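Local coordinates for TetR family Transcriptional regulator (Streptococcus agalactiae 2603V/R, PDB 3KKC), which probably binds DNA as a transcriptional regulator of the TetR family, pairing a predicted N-terminal helix-turn-helix with a helical C-terminal region, at residues T79-L84 / Y170-V175; D120-L125 / Q142-S147; R124-E127 / K132-I135. All coordinates share one frame; numbering follows the deposited sequence.

All three contacts belong to the helical C-terminal region and lie on the same side of the chain's centre. Contact 1 joins helix 80-93 to the last helix, 164-175. Contact 2, its centre about 11 Å from that of contact 1, sets helix 107-129 against helix 137-157, and Y171 of contact 1 reaches across to donate a hydrogen bond to L144 O. Contact 3 shares R124 and L125 with contact 2, and their centres are about 10 Å apart; it joins helix 107-129 to the loop that follows it. The nickel ion, held by H70, H86 and H90, lies about 13 Å from the L84 side chain.

Contact 1: T79-L84 / Y170-V175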
ATOM      1  N   THR A  79     -17.877  20.736  12.650  1.00 94.65           N
ATOM      2  CA  THR A  79     -18.319  20.362  11.316  1.00 92.40           C
ATOM      3  C   THR A  79     -17.526  19.147  10.893  1.00 88.59           C
ATOM      4  O   THR A  79     -16.451  18.875  11.438  1.00 87.35           O
ATOM      5  CB  THR A  79     -18.066  21.480  10.297  1.00 93.64           C
ATOM      6  OG1 THR A  79     -16.676  21.506   9.943  1.00 91.25           O
ATOM      7  CG2 THR A  79     -18.467  22.826  10.883  1.00 95.71           C
ATOM      8  N   PHE A  80     -18.050  18.420   9.916  1.00 87.46           N
ATOM      9  CA  PHE A  80     -17.338  17.276   9.379  1.00 79.83           C
ATOM     10  C   PHE A  80     -15.876  17.586   9.088  1.00 82.04           C
ATOM     11  O   PHE A  80     -15.004  16.823   9.484  1.00 87.45           O
ATOM     12  CB  PHE A  80     -18.017  16.735   8.119  1.00 77.49           C
ATOM     13  CG  PHE A  80     -17.305  15.545   7.511  1.00 79.67           C
ATOM     14  CD1 PHE A  80     -17.180  14.359   8.218  1.00 80.68           C
ATOM     15  CD2 PHE A  80     -16.747  15.622   6.244  1.00 79.57           C
ATOM     16  CE1 PHE A  80     -16.520  13.272   7.669  1.00 83.72           C
ATOM     17  CE2 PHE A  80     -16.086  14.535   5.685  1.00 81.20           C
ATOM     18  CZ  PHE A  80     -15.972  13.359   6.395  1.00 81.62           C
ATOM     19  N   GLU A  81     -15.603  18.693   8.400  1.00 83.65           N
ATOM     20  CA  GLU A  81     -14.235  19.006   7.963  1.00 91.79           C
ATOM     21  C   GLU A  81     -13.329  19.629   9.029  1.00 94.67           C
ATOM     22  O   GLU A  81     -12.105  19.593   8.882  1.00 95.91           O
ATOM     23  CB  GLU A  81     -14.225  19.866   6.695  1.00101.45           C
ATOM     24  CG  GLU A  81     -15.183  21.046   6.734  1.00112.79           C
ATOM     25  CD  GLU A  81     -16.348  20.864   5.777  1.00116.48           C
ATOM     26  OE1 GLU A  81     -17.518  20.981   6.214  1.00116.88           O
ATOM     27  OE2 GLU A  81     -16.079  20.595   4.585  1.00115.74           O
ATOM     28  N   GLU A  82     -13.911  20.202  10.087  1.00 91.22           N
ATOM     29  CA  GLU A  82     -13.120  20.539  11.273  1.00 85.96           C
ATOM     30  C   GLU A  82     -12.544  19.237  11.857  1.00 78.96           C
ATOM     31  O   GLU A  82     -11.374  19.155  12.240  1.00 80.73           O
ATOM     32  CB  GLU A  82     -13.968  21.269  12.320  1.00 89.23           C
ATOM     33  CG  GLU A  82     -14.283  22.724  11.983  1.00 94.36           C
ATOM     34  CD  GLU A  82     -15.043  23.468  13.091  1.00 98.34           C
ATOM     35  OE1 GLU A  82     -15.369  24.663  12.897  1.00 97.57           O
ATOM     36  OE2 GLU A  82     -15.312  22.868  14.152  1.00100.35           O
ATOM     37  N   TYR A  83     -13.401  18.228  11.912  1.00 65.63           N
ATOM     38  CA  TYR A  83     -13.068  16.883  12.352  1.00 64.58           C
ATOM     39  C   TYR A  83     -11.933  16.249  11.511  1.00 70.36           C
ATOM     40  O   TYR A  83     -10.973  15.677  12.041  1.00 72.95           O
ATOM     41  CB  TYR A  83     -14.358  16.084  12.242  1.00 60.79           C
ATOM     42  CG  TYR A  83     -14.379  14.667  12.753  1.00 64.12           C
ATOM     43  CD1 TYR A  83     -14.787  14.383  14.049  1.00 59.71           C
ATOM     44  CD2 TYR A  83     -14.063  13.595  11.906  1.00 66.47           C
ATOM     45  CE1 TYR A  83     -14.847  13.075  14.496  1.00 68.33           C
ATOM     46  CE2 TYR A  83     -14.132  12.278  12.339  1.00 67.85           C
ATOM     47  CZ  TYR A  83     -14.515  12.019  13.637  1.00 72.02           C
ATOM     48  OH  TYR A  83     -14.575  10.712  14.077  1.00 72.03           O
ATOM     49  N   LEU A  84     -12.047  16.363  10.197  1.00 71.34           N
ATOM     50  CA  LEU A  84     -10.982  15.947   9.297  1.00 70.65           C
ATOM     51  C   LEU A  84      -9.716  16.737   9.603  1.00 66.80           C
ATOM     52  O   LEU A  84      -8.651  16.170   9.716  1.00 65.08           O
ATOM     53  CB  LEU A  84     -11.393  16.155   7.820  1.00 73.10           C
ATOM     54  CG  LEU A  84     -12.223  15.057   7.144  1.00 75.06           C
ATOM     55  CD1 LEU A  84     -13.408  14.694   7.997  1.00 78.46           C
ATOM     56  CD2 LEU A  84     -12.687  15.462   5.744  1.00 69.41           C
ATOM     57  N   TYR A 170      -7.873  20.100  -1.520  1.00 83.26           N
ATOM     58  CA  TYR A 170      -7.500  19.425  -2.755  1.00 85.87           C
ATOM     59  C   TYR A 170      -7.982  17.976  -2.782  1.00 82.88           C
ATOM     60  O   TYR A 170      -8.236  17.420  -3.840  1.00 89.53           O
ATOM     61  CB  TYR A 170      -5.990  19.519  -2.981  1.00 87.62           C
ATOM     62  CG  TYR A 170      -5.546  20.943  -3.189  1.00 92.60           C
ATOM     63  CD1 TYR A 170      -6.257  21.782  -4.040  1.00 97.13           C
ATOM     64  CD2 TYR A 170      -4.432  21.458  -2.539  1.00 94.50           C
ATOM     65  CE1 TYR A 170      -5.869  23.104  -4.243  1.00101.44           C
ATOM     66  CE2 TYR A 170      -4.030  22.784  -2.734  1.00 96.52           C
ATOM     67  CZ  TYR A 170      -4.757  23.605  -3.591  1.00101.21           C
ATOM     68  OH  TYR A 170      -4.384  24.927  -3.808  1.00102.36           O
ATOM     69  N   TYR A 171      -8.151  17.373  -1.622  1.00 75.78           N
ATOM     70  CA  TYR A 171      -8.668  16.027  -1.605  1.00 75.48           C
ATOM     71  C   TYR A 171     -10.180  16.010  -1.831  1.00 77.83           C
ATOM     72  O   TYR A 171     -10.696  15.220  -2.631  1.00 81.19           O
ATOM     73  CB  TYR A 171      -8.301  15.315  -0.300  1.00 74.34           C
ATOM     74  CG  TYR A 171      -9.055  14.018  -0.137  1.00 71.79           C
ATOM     75  CD1 TYR A 171      -8.637  12.862  -0.774  1.00 67.02           C
ATOM     76  CD2 TYR A 171     -10.219  13.968   0.612  1.00 75.73           C
ATOM     77  CE1 TYR A 171      -9.353  11.677  -0.647  1.00 67.50           C
ATOM     78  CE2 TYR A 171     -10.930  12.797   0.746  1.00 75.19           C
ATOM     79  CZ  TYR A 171     -10.495  11.654   0.121  1.00 68.83           C
ATOM     80  OH  TYR A 171     -11.230  10.500   0.281  1.00 69.18           O
ATOM     81  N   LEU A 172     -10.887  16.876  -1.117  1.00 79.52           N
ATOM     82  CA  LEU A 172     -12.341  16.932  -1.197  1.00 76.28           C
ATOM     83  C   LEU A 172     -12.818  17.332  -2.600  1.00 74.82           C
ATOM     84  O   LEU A 172     -13.828  16.822  -3.093  1.00 68.59           O
ATOM     85  CB  LEU A 172     -12.876  17.902  -0.148  1.00 73.51           C
ATOM     86  CG  LEU A 172     -13.627  17.330   1.065  1.00 76.25           C
ATOM     87  CD1 LEU A 172     -13.530  15.787   1.238  1.00 43.19           C
ATOM     88  CD2 LEU A 172     -13.224  18.057   2.354  1.00 71.55           C
ATOM     89  N   THR A 173     -12.089  18.234  -3.252  1.00 74.72           N
ATOM     90  CA  THR A 173     -12.465  18.623  -4.604  1.00 79.65           C
ATOM     91  C   THR A 173     -12.175  17.464  -5.567  1.00 86.06           C
ATOM     92  O   THR A 173     -12.939  17.213  -6.505  1.00 88.62           O
ATOM     93  CB  THR A 173     -11.784  19.945  -5.063  1.00 87.75           C
ATOM     94  OG1 THR A 173     -10.365  19.801  -4.998  1.00 95.03           O
ATOM     95  CG2 THR A 173     -12.206  21.121  -4.169  1.00 83.50           C
HETATM   96  N   MSE A 174     -11.089  16.735  -5.313  1.00 85.94           N
HETATM   97  CA  MSE A 174     -10.729  15.591  -6.154  1.00 78.52           C
HETATM   98  C   MSE A 174     -11.766  14.485  -6.135  1.00 77.97           C
HETATM   99  O   MSE A 174     -11.955  13.805  -7.138  1.00 78.81           O
HETATM  100  CB  MSE A 174      -9.370  15.022  -5.776  1.00 72.89           C
HETATM  101  CG  MSE A 174      -8.219  15.669  -6.503  1.00 75.37           C
HETATM  102 SE   MSE A 174      -8.604  15.822  -8.399  0.80116.81          SE
HETATM  103  CE  MSE A 174      -8.611  13.917  -8.871  1.00 75.56           C
ATOM    104  N   VAL A 175     -12.443  14.318  -5.003  1.00 77.01           N
ATOM    105  CA  VAL A 175     -13.380  13.210  -4.844  1.00 77.62           C
ATOM    106  C   VAL A 175     -14.851  13.576  -4.989  1.00 80.20           C
ATOM    107  O   VAL A 175     -15.662  12.731  -5.348  1.00 82.56           O
ATOM    108  CB  VAL A 175     -13.196  12.528  -3.488  1.00 78.38           C
ATOM    109  CG1 VAL A 175     -11.793  11.967  -3.384  1.00 81.50           C
ATOM    110  CG2 VAL A 175     -13.460  13.507  -2.371  1.00 76.94           C
TER
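L84 and L172 meet through single methyl groups, CD2 of each, 4.3 Å apart, in a light apolar touch between two segments whose nearest CA atoms, those of E81 and L172, are 9.6 Å apart. The same L172 methyl has E81 OE2 at 4.4 Å, so one leucine branch serves both partners. The carboxylate makes no polar bond to it; E81 flanks the leucines at the more exposed margin, a reasonable place for a residue that pairs an aliphatic stem with a charge. L168, one turn before L172, also packs against E81 and L84, and Y129 of helix 107-129 lies against L172.

Behind this first shell, the other branch of L84 is engaged within its own helix: CD1 lies over one face of the F80 ring, 3.3 Å above its plane and displaced toward the rim. With CG roughly anti to the carbonyl carbon (chi1 -84°), L84 thus puts CD1 on the ring one turn earlier and CD2 on L172. Y171 and V175 repeat the theme, with V175 CG1 over one face of the tyrosine ring. Helix 80-93 is started by T79, the N-cap, whose OG1 accepts from E82 N at 3.1 Å with an N-H...O angle of 160°; threonine suits this place because its short hydroxyl can take up an N-H of the first turn. The last helix packs on helix 80-93 through L172 and on F139 and F143 of the second subunit through Y171, M174 and V175, as in the helical C-terminal dimerisation region of TetR-family regulators.

Contact 2: D120-L125 / Q142-S147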
ATOM      1  N   ASP A 120     -16.158   6.191  11.193  1.00 72.39           N
ATOM      2  CA  ASP A 120     -16.347   7.564  11.636  1.00 69.09           C
ATOM      3  C   ASP A 120     -16.039   8.592  10.562  1.00 72.09           C
ATOM      4  O   ASP A 120     -16.464   9.737  10.659  1.00 82.03           O
ATOM      5  CB  ASP A 120     -15.545   7.822  12.921  1.00 74.27           C
ATOM      6  CG  ASP A 120     -16.110   7.055  14.139  1.00 87.04           C
ATOM      7  OD1 ASP A 120     -17.350   7.016  14.329  1.00 90.16           O
ATOM      8  OD2 ASP A 120     -15.309   6.491  14.915  1.00 93.46           O
ATOM      9  N   VAL A 121     -15.332   8.191   9.517  1.00 70.51           N
ATOM     10  CA  VAL A 121     -15.069   9.114   8.422  1.00 70.64           C
ATOM     11  C   VAL A 121     -15.867   8.812   7.135  1.00 78.26           C
ATOM     12  O   VAL A 121     -16.409   9.718   6.490  1.00 78.26           O
ATOM     13  CB  VAL A 121     -13.577   9.202   8.138  1.00 65.53           C
ATOM     14  CG1 VAL A 121     -13.299   9.854   6.763  1.00 54.87           C
ATOM     15  CG2 VAL A 121     -12.895   9.964   9.286  1.00 69.15           C
ATOM     16  N   TYR A 122     -15.957   7.542   6.770  1.00 77.90           N
ATOM     17  CA  TYR A 122     -16.591   7.191   5.510  1.00 74.45           C
ATOM     18  C   TYR A 122     -18.070   7.573   5.402  1.00 74.47           C
ATOM     19  O   TYR A 122     -18.474   8.197   4.423  1.00 66.53           O
ATOM     20  CB  TYR A 122     -16.433   5.711   5.201  1.00 69.53           C
ATOM     21  CG  TYR A 122     -17.194   5.346   3.970  1.00 67.90           C
ATOM     22  CD1 TYR A 122     -16.806   5.838   2.730  1.00 67.18           C
ATOM     23  CD2 TYR A 122     -18.318   4.540   4.043  1.00 72.33           C
ATOM     24  CE1 TYR A 122     -17.513   5.529   1.588  1.00 71.66           C
ATOM     25  CE2 TYR A 122     -19.029   4.210   2.902  1.00 76.56           C
ATOM     26  CZ  TYR A 122     -18.622   4.711   1.678  1.00 76.50           C
ATOM     27  OH  TYR A 122     -19.329   4.389   0.542  1.00 80.04           O
ATOM     28  N   PRO A 123     -18.888   7.170   6.390  1.00 77.46           N
ATOM     29  CA  PRO A 123     -20.324   7.446   6.279  1.00 77.28           C
ATOM     30  C   PRO A 123     -20.642   8.918   6.024  1.00 75.70           C
ATOM     31  O   PRO A 123     -21.469   9.213   5.168  1.00 73.42           O
ATOM     32  CB  PRO A 123     -20.872   6.974   7.630  1.00 78.37           C
ATOM     33  CG  PRO A 123     -19.942   5.878   8.031  1.00 74.96           C
ATOM     34  CD  PRO A 123     -18.581   6.366   7.587  1.00 76.56           C
ATOM     35  N   ARG A 124     -19.993   9.831   6.732  1.00 78.62           N
ATOM     36  CA  ARG A 124     -20.196  11.241   6.439  1.00 82.78           C
ATOM     37  C   ARG A 124     -19.627  11.637   5.074  1.00 81.00           C
ATOM     38  O   ARG A 124     -20.260  12.353   4.315  1.00 82.25           O
ATOM     39  CB  ARG A 124     -19.676  12.139   7.569  1.00 89.10           C
ATOM     40  CG  ARG A 124     -20.772  12.526   8.564  1.00 94.25           C
ATOM     41  CD  ARG A 124     -20.257  13.269   9.791  1.00101.94           C
ATOM     42  NE  ARG A 124     -20.102  14.716   9.582  1.00109.77           N
ATOM     43  CZ  ARG A 124     -21.096  15.573   9.322  1.00109.37           C
ATOM     44  NH1 ARG A 124     -22.351  15.144   9.200  1.00111.57           N
ATOM     45  NH2 ARG A 124     -20.828  16.867   9.161  1.00104.46           N
ATOM     46  N   LEU A 125     -18.438  11.154   4.756  1.00 81.25           N
ATOM     47  CA  LEU A 125     -17.797  11.464   3.483  1.00 77.54           C
ATOM     48  C   LEU A 125     -18.718  11.104   2.326  1.00 77.66           C
ATOM     49  O   LEU A 125     -18.784  11.806   1.315  1.00 78.28           O
ATOM     50  CB  LEU A 125     -16.495  10.668   3.355  1.00 80.12           C
ATOM     51  CG  LEU A 125     -15.649  11.059   2.148  1.00 81.02           C
ATOM     52  CD1 LEU A 125     -15.427  12.576   2.149  1.00 80.67           C
ATOM     53  CD2 LEU A 125     -14.332  10.302   2.136  1.00 76.04           C
ATOM     54  N   GLN A 142     -14.447   1.735  -1.492  1.00 68.61           N
ATOM     55  CA  GLN A 142     -13.033   1.405  -1.707  1.00 62.87           C
ATOM     56  C   GLN A 142     -12.193   2.546  -2.313  1.00 60.72           C
ATOM     57  O   GLN A 142     -11.065   2.800  -1.900  1.00 63.03           O
ATOM     58  CB  GLN A 142     -12.918   0.145  -2.571  1.00 69.96           C
ATOM     59  CG  GLN A 142     -11.553  -0.051  -3.247  1.00 71.19           C
ATOM     60  CD  GLN A 142     -11.409   0.712  -4.551  1.00 68.73           C
ATOM     61  OE1 GLN A 142     -12.359   0.818  -5.319  1.00 72.12           O
ATOM     62  NE2 GLN A 142     -10.216   1.252  -4.804  1.00 68.52           N
ATOM     63  N   PHE A 143     -12.727   3.247  -3.295  1.00 62.46           N
ATOM     64  CA  PHE A 143     -11.964   4.341  -3.886  1.00 60.70           C
ATOM     65  C   PHE A 143     -11.730   5.485  -2.891  1.00 64.52           C
ATOM     66  O   PHE A 143     -10.699   6.157  -2.911  1.00 64.16           O
ATOM     67  CB  PHE A 143     -12.700   4.854  -5.113  1.00 55.85           C
ATOM     68  CG  PHE A 143     -11.925   5.860  -5.931  1.00 59.90           C
ATOM     69  CD1 PHE A 143     -11.275   5.473  -7.101  1.00 64.12           C
ATOM     70  CD2 PHE A 143     -11.898   7.204  -5.568  1.00 60.02           C
ATOM     71  CE1 PHE A 143     -10.581   6.407  -7.880  1.00 66.36           C
ATOM     72  CE2 PHE A 143     -11.217   8.149  -6.336  1.00 60.02           C
ATOM     73  CZ  PHE A 143     -10.557   7.756  -7.488  1.00 66.37           C
ATOM     74  N   LEU A 144     -12.706   5.702  -2.020  1.00 68.69           N
ATOM     75  CA  LEU A 144     -12.722   6.880  -1.166  1.00 72.42           C
ATOM     76  C   LEU A 144     -11.771   6.687   0.025  1.00 77.46           C
ATOM     77  O   LEU A 144     -10.902   7.529   0.291  1.00 77.40           O
ATOM     78  CB  LEU A 144     -14.149   7.127  -0.668  1.00 68.10           C
ATOM     79  CG  LEU A 144     -15.000   8.304  -1.137  1.00 66.25           C
ATOM     80  CD1 LEU A 144     -14.340   9.079  -2.240  1.00 59.60           C
ATOM     81  CD2 LEU A 144     -16.353   7.799  -1.552  1.00 69.16           C
ATOM     82  N   LEU A 145     -11.952   5.572   0.732  1.00 74.09           N
ATOM     83  CA  LEU A 145     -11.151   5.244   1.899  1.00 74.00           C
ATOM     84  C   LEU A 145      -9.701   5.109   1.510  1.00 78.23           C
ATOM     85  O   LEU A 145      -8.826   5.670   2.156  1.00 83.29           O
ATOM     86  CB  LEU A 145     -11.633   3.943   2.533  1.00 72.00           C
ATOM     87  CG  LEU A 145     -12.281   4.107   3.904  1.00 73.38           C
ATOM     88  CD1 LEU A 145     -12.738   5.517   4.106  1.00 70.22           C
ATOM     89  CD2 LEU A 145     -13.450   3.150   4.057  1.00 80.77           C
ATOM     90  N   SER A 146      -9.448   4.376   0.435  1.00 76.64           N
ATOM     91  CA  SER A 146      -8.080   4.130   0.023  1.00 74.59           C
ATOM     92  C   SER A 146      -7.390   5.386  -0.509  1.00 68.98           C
ATOM     93  O   SER A 146      -6.184   5.568  -0.312  1.00 73.47           O
ATOM     94  CB  SER A 146      -8.016   3.008  -1.012  1.00 76.41           C
ATOM     95  OG  SER A 146      -7.067   3.344  -2.007  1.00 78.60           O
ATOM     96  N   SER A 147      -8.132   6.252  -1.193  1.00 54.97           N
ATOM     97  CA  SER A 147      -7.512   7.475  -1.691  1.00 60.96           C
ATOM     98  C   SER A 147      -7.300   8.486  -0.540  1.00 65.99           C
ATOM     99  O   SER A 147      -6.425   9.358  -0.596  1.00 62.22           O
ATOM    100  CB  SER A 147      -8.363   8.100  -2.786  1.00 63.88           C
ATOM    101  OG  SER A 147      -9.428   8.827  -2.197  1.00 72.60           O
TER
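The ring of Y122 receives L144 at its edge: CD2 of the leucine lies near the ring plane, 4.0 Å from CE1, and the two side chains cross at about a right angle. L145 CD1 comes to the same ring obliquely and makes its nearest approach lower down, 3.9 Å from Y122 CB. With CG anti to the backbone N (chi1 175°), the tyrosine is carried across toward helix 137-157, a long flat side chain whose stem and rim can each meet one of two consecutive leucines; E137 and K141 also pack on it. One turn further on, L125 CD2 comes within 3.9 Å of L144 CG, which sets L144 between L125 and the tyrosine edge.

The successive helices 107-129 and 137-157 have local segment axes 10.5 Å apart at 130°, a helical hairpin of the TetR C-terminal region with arms splayed well away from antiparallel. P123 lacks an amide hydrogen, and helix 107-129 is kinked here, where the N atoms of P123 and R124 have no bond to the preceding turn. Leucine suits both sides of so buried a seam, being wholly apolar; L125 goes on to touch F80, Y171 and L172, while L144 packs on V175.

Contact 3: R124-E127 / K132-I135; sequences RLRE and KVDI
R126 reaches out of helix 107-129 toward V133 in the loop that follows, crossing the valine side chain at about a right angle. From CB the chain turns at CG (chi2 -37°) and again near CD (chi3 -133°), and these bends carry the guanidinium toward the loop although the CB bond itself is not aimed there. Along this course the side chain also packs on L140 of helix 137-157. NE is the first polar atom reached, and it forms a salt bridge with E137 OE1. Beyond CZ, NH2 meets V133 CG1 at 4.0 Å, the methyl lying at the edge of the guanidinium, near its plane. NH2 also has a hydrogen-bonding partner just outside the two segments, so the methyl is an additional neighbour. NH1 has K132 O as its nearest loop atom, 4.3 Å away and oblique, too far for a hydrogen bond.

Valine suits this exposed loop: its short branch brings CG1 to the guanidinium edge without offering a competing polar group. Further along, D134 OD1 forms a salt bridge to R177 NH1, and I135 packs on M174 of the second subunit. The contact is small and lies at the surface, and no hydrogen bond crosses it. Its chemistry implies that R126 touches the loop through van der Waals contact, its charge probably being balanced chiefly by E137, at the start of the next helix.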
ATOM      1  N   ARG A 124     -19.993   9.831   6.732  1.00 78.62           N
ATOM      2  CA  ARG A 124     -20.196  11.241   6.439  1.00 82.78           C
ATOM      3  C   ARG A 124     -19.627  11.637   5.074  1.00 81.00           C
ATOM      4  O   ARG A 124     -20.260  12.353   4.315  1.00 82.25           O
ATOM      5  CB  ARG A 124     -19.676  12.139   7.569  1.00 89.10           C
ATOM      6  CG  ARG A 124     -20.772  12.526   8.564  1.00 94.25           C
ATOM      7  CD  ARG A 124     -20.257  13.269   9.791  1.00101.94           C
ATOM      8  NE  ARG A 124     -20.102  14.716   9.582  1.00109.77           N
ATOM      9  CZ  ARG A 124     -21.096  15.573   9.322  1.00109.37           C
ATOM     10  NH1 ARG A 124     -22.351  15.144   9.200  1.00111.57           N
ATOM     11  NH2 ARG A 124     -20.828  16.867   9.161  1.00104.46           N
ATOM     12  N   LEU A 125     -18.438  11.154   4.756  1.00 81.25           N
ATOM     13  CA  LEU A 125     -17.797  11.464   3.483  1.00 77.54           C
ATOM     14  C   LEU A 125     -18.718  11.104   2.326  1.00 77.66           C
ATOM     15  O   LEU A 125     -18.784  11.806   1.315  1.00 78.28           O
ATOM     16  CB  LEU A 125     -16.495  10.668   3.355  1.00 80.12           C
ATOM     17  CG  LEU A 125     -15.649  11.059   2.148  1.00 81.02           C
ATOM     18  CD1 LEU A 125     -15.427  12.576   2.149  1.00 80.67           C
ATOM     19  CD2 LEU A 125     -14.332  10.302   2.136  1.00 76.04           C
ATOM     20  N   ARG A 126     -19.424   9.991   2.491  1.00 78.46           N
ATOM     21  CA  ARG A 126     -20.301   9.457   1.459  1.00 80.23           C
ATOM     22  C   ARG A 126     -21.487  10.392   1.261  1.00 80.61           C
ATOM     23  O   ARG A 126     -21.695  10.932   0.183  1.00 77.11           O
ATOM     24  CB  ARG A 126     -20.832   8.084   1.889  1.00 77.82           C
ATOM     25  CG  ARG A 126     -21.005   7.091   0.771  1.00 75.73           C
ATOM     26  CD  ARG A 126     -21.487   7.748  -0.467  1.00 76.19           C
ATOM     27  NE  ARG A 126     -22.603   7.025  -1.067  1.00 80.20           N
ATOM     28  CZ  ARG A 126     -23.562   7.604  -1.788  1.00 82.70           C
ATOM     29  NH1 ARG A 126     -23.550   8.919  -1.995  1.00 75.71           N
ATOM     30  NH2 ARG A 126     -24.538   6.869  -2.301  1.00 88.40           N
ATOM     31  N   GLU A 127     -22.260  10.558   2.330  1.00 80.26           N
ATOM     32  CA  GLU A 127     -23.544  11.224   2.283  1.00 81.90           C
ATOM     33  C   GLU A 127     -23.368  12.687   1.900  1.00 87.32           C
ATOM     34  O   GLU A 127     -24.258  13.299   1.323  1.00 91.33           O
ATOM     35  CB  GLU A 127     -24.239  11.067   3.646  1.00 85.96           C
ATOM     36  CG  GLU A 127     -25.131  12.227   4.084  1.00 94.66           C
ATOM     37  CD  GLU A 127     -25.298  12.303   5.605  1.00105.14           C
ATOM     38  OE1 GLU A 127     -26.440  12.126   6.095  1.00109.62           O
ATOM     39  OE2 GLU A 127     -24.289  12.540   6.316  1.00107.06           O
ATOM     40  N   LYS A 132     -24.003  12.036  -6.887  1.00 92.69           N
ATOM     41  CA  LYS A 132     -24.505  11.125  -7.921  1.00 92.20           C
ATOM     42  C   LYS A 132     -24.714   9.728  -7.342  1.00 97.00           C
ATOM     43  O   LYS A 132     -24.315   9.438  -6.208  1.00100.47           O
ATOM     44  CB  LYS A 132     -23.517  11.057  -9.090  1.00 87.92           C
ATOM     45  CG  LYS A 132     -23.074  12.424  -9.665  1.00 88.04           C
ATOM     46  CD  LYS A 132     -24.058  12.941 -10.726  1.00 90.25           C
ATOM     47  CE  LYS A 132     -23.354  13.634 -11.921  1.00 91.05           C
ATOM     48  NZ  LYS A 132     -24.311  14.080 -13.022  1.00 93.23           N
ATOM     49  N   VAL A 133     -25.346   8.852  -8.107  1.00100.88           N
ATOM     50  CA  VAL A 133     -25.452   7.453  -7.683  1.00100.38           C
ATOM     51  C   VAL A 133     -25.379   6.504  -8.856  1.00 93.26           C
ATOM     52  O   VAL A 133     -26.110   5.520  -8.904  1.00 94.46           O
ATOM     53  CB  VAL A 133     -26.755   7.167  -6.921  1.00106.61           C
ATOM     54  CG1 VAL A 133     -26.720   7.829  -5.535  1.00107.46           C
ATOM     55  CG2 VAL A 133     -27.958   7.627  -7.748  1.00108.30           C
ATOM     56  N   ASP A 134     -24.497   6.804  -9.801  1.00 90.32           N
ATOM     57  CA  ASP A 134     -24.298   5.932 -10.955  1.00 95.88           C
ATOM     58  C   ASP A 134     -23.010   5.133 -10.799  1.00 92.04           C
ATOM     59  O   ASP A 134     -22.608   4.423 -11.711  1.00 90.50           O
ATOM     60  CB  ASP A 134     -24.247   6.743 -12.251  1.00101.60           C
ATOM     61  CG  ASP A 134     -23.151   7.809 -12.227  1.00103.39           C
ATOM     62  OD1 ASP A 134     -22.850   8.327 -11.120  1.00 96.96           O
ATOM     63  OD2 ASP A 134     -22.599   8.124 -13.312  1.00105.56           O
ATOM     64  N   ILE A 135     -22.347   5.284  -9.654  1.00 90.04           N
ATOM     65  CA  ILE A 135     -21.214   4.432  -9.310  1.00 87.78           C
ATOM     66  C   ILE A 135     -21.635   3.551  -8.145  1.00 90.66           C
ATOM     67  O   ILE A 135     -22.161   4.063  -7.156  1.00 95.60           O
ATOM     68  CB  ILE A 135     -19.983   5.243  -8.920  1.00 81.29           C
ATOM     69  CG1 ILE A 135     -19.554   6.127 -10.080  1.00 79.73           C
ATOM     70  CG2 ILE A 135     -18.848   4.324  -8.568  1.00 83.19           C
ATOM     71  CD1 ILE A 135     -18.350   6.978  -9.771  1.00 77.92           C
TER